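Local coordinates for protein probable ribosomal RNA small subunit methyltransferase (Thermus thermophilus, PDB 3DMH) that methylates the N2 of a specific guanosine in 16S ribosomal RNA, using S-adenosylmethionine as the methyl donor, at residues L238-G243 with V259-D264. Numbering follows the deposited sequence.
Sequences LDLGAG and VGVEDD. With SAM (S-adenosylmethionine), chain D.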
loop_
_atom_site.group_PDB
_atom_site.type_symbol
_atom_site.label_atom_id
_atom_site.label_comp_id
_atom_site.label_asym_id
_atom_site.label_seq_id
_atom_site.Cartn_x
_atom_site.Cartn_y
_atom_site.Cartn_z
ATOM N N LEU A 238 9.334 15.677 5.421
ATOM C CA LEU A 238 8.557 14.773 4.583
ATOM C C LEU A 238 8.914 13.355 4.988
ATOM O O LEU A 238 10.103 13.027 5.033
ATOM C CB LEU A 238 8.905 14.958 3.109
ATOM C CG LEU A 238 8.152 14.072 2.105
ATOM C CD1 LEU A 238 6.663 14.375 2.096
ATOM C CD2 LEU A 238 8.724 14.356 0.720
ATOM N N ASP A 239 7.889 12.549 5.282
ATOM C CA ASP A 239 8.068 11.132 5.637
ATOM C C ASP A 239 7.592 10.336 4.423
ATOM O O ASP A 239 6.379 10.290 4.148
ATOM C CB ASP A 239 7.247 10.799 6.894
ATOM C CG ASP A 239 7.402 9.358 7.364
ATOM O OD1 ASP A 239 8.026 8.536 6.675
ATOM O OD2 ASP A 239 6.840 9.072 8.437
ATOM N N LEU A 240 8.546 9.751 3.680
ATOM C CA LEU A 240 8.210 9.000 2.461
ATOM C C LEU A 240 7.803 7.584 2.833
ATOM O O LEU A 240 8.637 6.765 3.277
ATOM C CB LEU A 240 9.407 8.955 1.501
ATOM C CG LEU A 240 9.823 10.256 0.833
ATOM C CD1 LEU A 240 11.192 10.150 0.197
ATOM C CD2 LEU A 240 8.796 10.667 -0.220
ATOM N N GLY A 241 6.523 7.268 2.635
ATOM C CA GLY A 241 6.000 5.963 2.985
ATOM C C GLY A 241 5.698 5.943 4.460
ATOM O O GLY A 241 6.261 5.154 5.203
ATOM N N ALA A 242 4.797 6.825 4.891
ATOM C CA ALA A 242 4.639 7.105 6.339
ATOM C C ALA A 242 4.014 5.960 7.138
ATOM O O ALA A 242 4.184 5.899 8.379
ATOM C CB ALA A 242 3.840 8.430 6.572
ATOM N N GLY A 243 3.294 5.051 6.481
ATOM C CA GLY A 243 2.641 3.966 7.216
ATOM C C GLY A 243 1.687 4.465 8.289
ATOM O O GLY A 243 1.064 5.518 8.100
ATOM N N VAL A 259 4.777 16.242 6.880
ATOM C CA VAL A 259 3.905 15.761 5.812
ATOM C C VAL A 259 4.260 14.303 5.596
ATOM O O VAL A 259 5.422 13.996 5.337
ATOM C CB VAL A 259 4.141 16.501 4.495
ATOM C CG1 VAL A 259 3.253 15.910 3.382
ATOM C CG2 VAL A 259 3.845 17.985 4.657
ATOM N N GLY A 260 3.284 13.405 5.745
ATOM C CA GLY A 260 3.489 11.978 5.458
ATOM C C GLY A 260 2.834 11.707 4.122
ATOM O O GLY A 260 1.721 12.168 3.877
ATOM N N VAL A 261 3.553 10.999 3.245
ATOM C CA VAL A 261 2.965 10.505 1.989
ATOM C C VAL A 261 2.953 8.996 2.049
ATOM O O VAL A 261 3.915 8.364 2.482
ATOM C CB VAL A 261 3.678 11.005 0.713
ATOM C CG1 VAL A 261 3.424 12.511 0.527
ATOM C CG2 VAL A 261 5.191 10.720 0.680
ATOM N N GLU A 262 1.825 8.428 1.634
ATOM C CA GLU A 262 1.594 6.989 1.802
ATOM C C GLU A 262 0.635 6.522 0.703
ATOM O O GLU A 262 -0.437 7.144 0.522
ATOM C CB GLU A 262 1.012 6.741 3.200
ATOM C CG GLU A 262 0.485 5.341 3.452
ATOM C CD GLU A 262 1.533 4.271 3.204
ATOM O OE1 GLU A 262 2.588 4.303 3.871
ATOM O OE2 GLU A 262 1.276 3.406 2.348
ATOM N N ASP A 263 1.005 5.479 -0.045
ATOM C CA ASP A 263 0.202 5.058 -1.187
ATOM C C ASP A 263 -1.016 4.239 -0.765
ATOM O O ASP A 263 -1.953 4.118 -1.554
ATOM C CB ASP A 263 1.079 4.217 -2.110
ATOM C CG ASP A 263 0.398 3.849 -3.411
ATOM O OD1 ASP A 263 0.095 4.767 -4.205
ATOM O OD2 ASP A 263 0.209 2.621 -3.673
ATOM N N ASP A 264 -0.953 3.617 0.418
ATOM C CA ASP A 264 -2.006 2.710 0.848
ATOM C C ASP A 264 -3.048 3.410 1.734
ATOM O O ASP A 264 -2.705 3.916 2.786
ATOM C CB ASP A 264 -1.400 1.518 1.622
ATOM C CG ASP A 264 -2.447 0.721 2.351
ATOM O OD1 ASP A 264 -3.452 0.407 1.727
ATOM O OD2 ASP A 264 -2.257 0.424 3.562
HETATM N N SAM D . 7.318 4.690 7.759
HETATM C CA SAM D . 6.591 3.486 8.293
HETATM C C SAM D . 7.428 2.851 9.382
HETATM O O SAM D . 8.600 3.244 9.469
HETATM O OXT SAM D . 6.936 1.964 10.100
HETATM C CB SAM D . 6.351 2.447 7.195
HETATM C CG SAM D . 7.606 1.900 6.509
HETATM S SD SAM D . 7.194 0.588 5.315
HETATM C CE SAM D . 8.772 -0.302 5.193
HETATM C "C5'" SAM D . 7.153 1.400 3.690
HETATM C "C4'" SAM D . 5.867 2.179 3.464
HETATM O "O4'" SAM D . 5.953 2.654 2.123
HETATM C "C3'" SAM D . 4.577 1.357 3.595
HETATM O "O3'" SAM D . 3.671 1.942 4.521
HETATM C "C2'" SAM D . 4.031 1.333 2.164
HETATM O "O2'" SAM D . 2.625 1.236 2.053
HETATM C "C1'" SAM D . 4.621 2.644 1.650
HETATM N N9 SAM D . 4.596 2.714 0.202
HETATM C C8 SAM D . 4.711 1.683 -0.728
HETATM N N7 SAM D . 4.664 2.207 -1.978
HETATM C C5 SAM D . 4.501 3.570 -1.848
HETATM C C6 SAM D . 4.347 4.614 -2.767
HETATM N N6 SAM D . 4.318 4.382 -4.087
HETATM N N1 SAM D . 4.207 5.890 -2.273
HETATM C C2 SAM D . 4.201 6.148 -0.920
HETATM N N3 SAM D . 4.295 5.125 0.016
HETATM C C4 SAM D . 4.455 3.874 -0.471
#
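V261 and L238 meet across two neighbouring parallel strands, 236-240 and 257-262, CG1 of V261 lying 4.1 Å from CD1 of L238. On the same face CG2 of V261 runs alongside CD2 of L240, 3.7 Å away, so branched aliphatic residues suit this buried layer; V259, whose CG1 is 4.0 Å from CD1 of L238, is partly exposed and makes its more open end. The opposite face is tight because G260 has no side chain: CB of A242 sits 3.7 Å from its CA, where any CB on G260 would collide with it. Between the faces D239 N donates to V259 O, and V261 N to D239 O, both bonds nearly straight. Beyond the end of strand 236-240, G241 N and A242 N both donate to V261 O, the latter from above its carbonyl plane; together they help to hold the turn, although the bond from G241 N is bent. D239 contributes its carboxylate elsewhere, to T248.

E262 ends its strand with CG anti to the backbone N (chi1 170°) and a bend at chi2 (56°), which carries the carboxylate back beside the glycine loop. There OE1 accepts G243 N at 2.8 Å on its anti side, somewhat out of the carboxylate plane, and also the cofactor's O3', while OE2 accepts the ribose O2' at 2.6 Å and, through its anti lone pair, D264 N. An alanine here would leave both ribose hydroxyls, G243 N and D264 N without this acceptor, and would probably weaken the hold on cofactor and loop. G241 and G243 have positive phi, and a CB on either would strike the cofactor, whose amino N bonds to G241 O at 2.8 Å. This glycine-rich loop after the first strand, with an acidic residue ending the second to bind the ribose diol, is the signature of Rossmann-fold, class I S-adenosylmethionine-dependent methyltransferases.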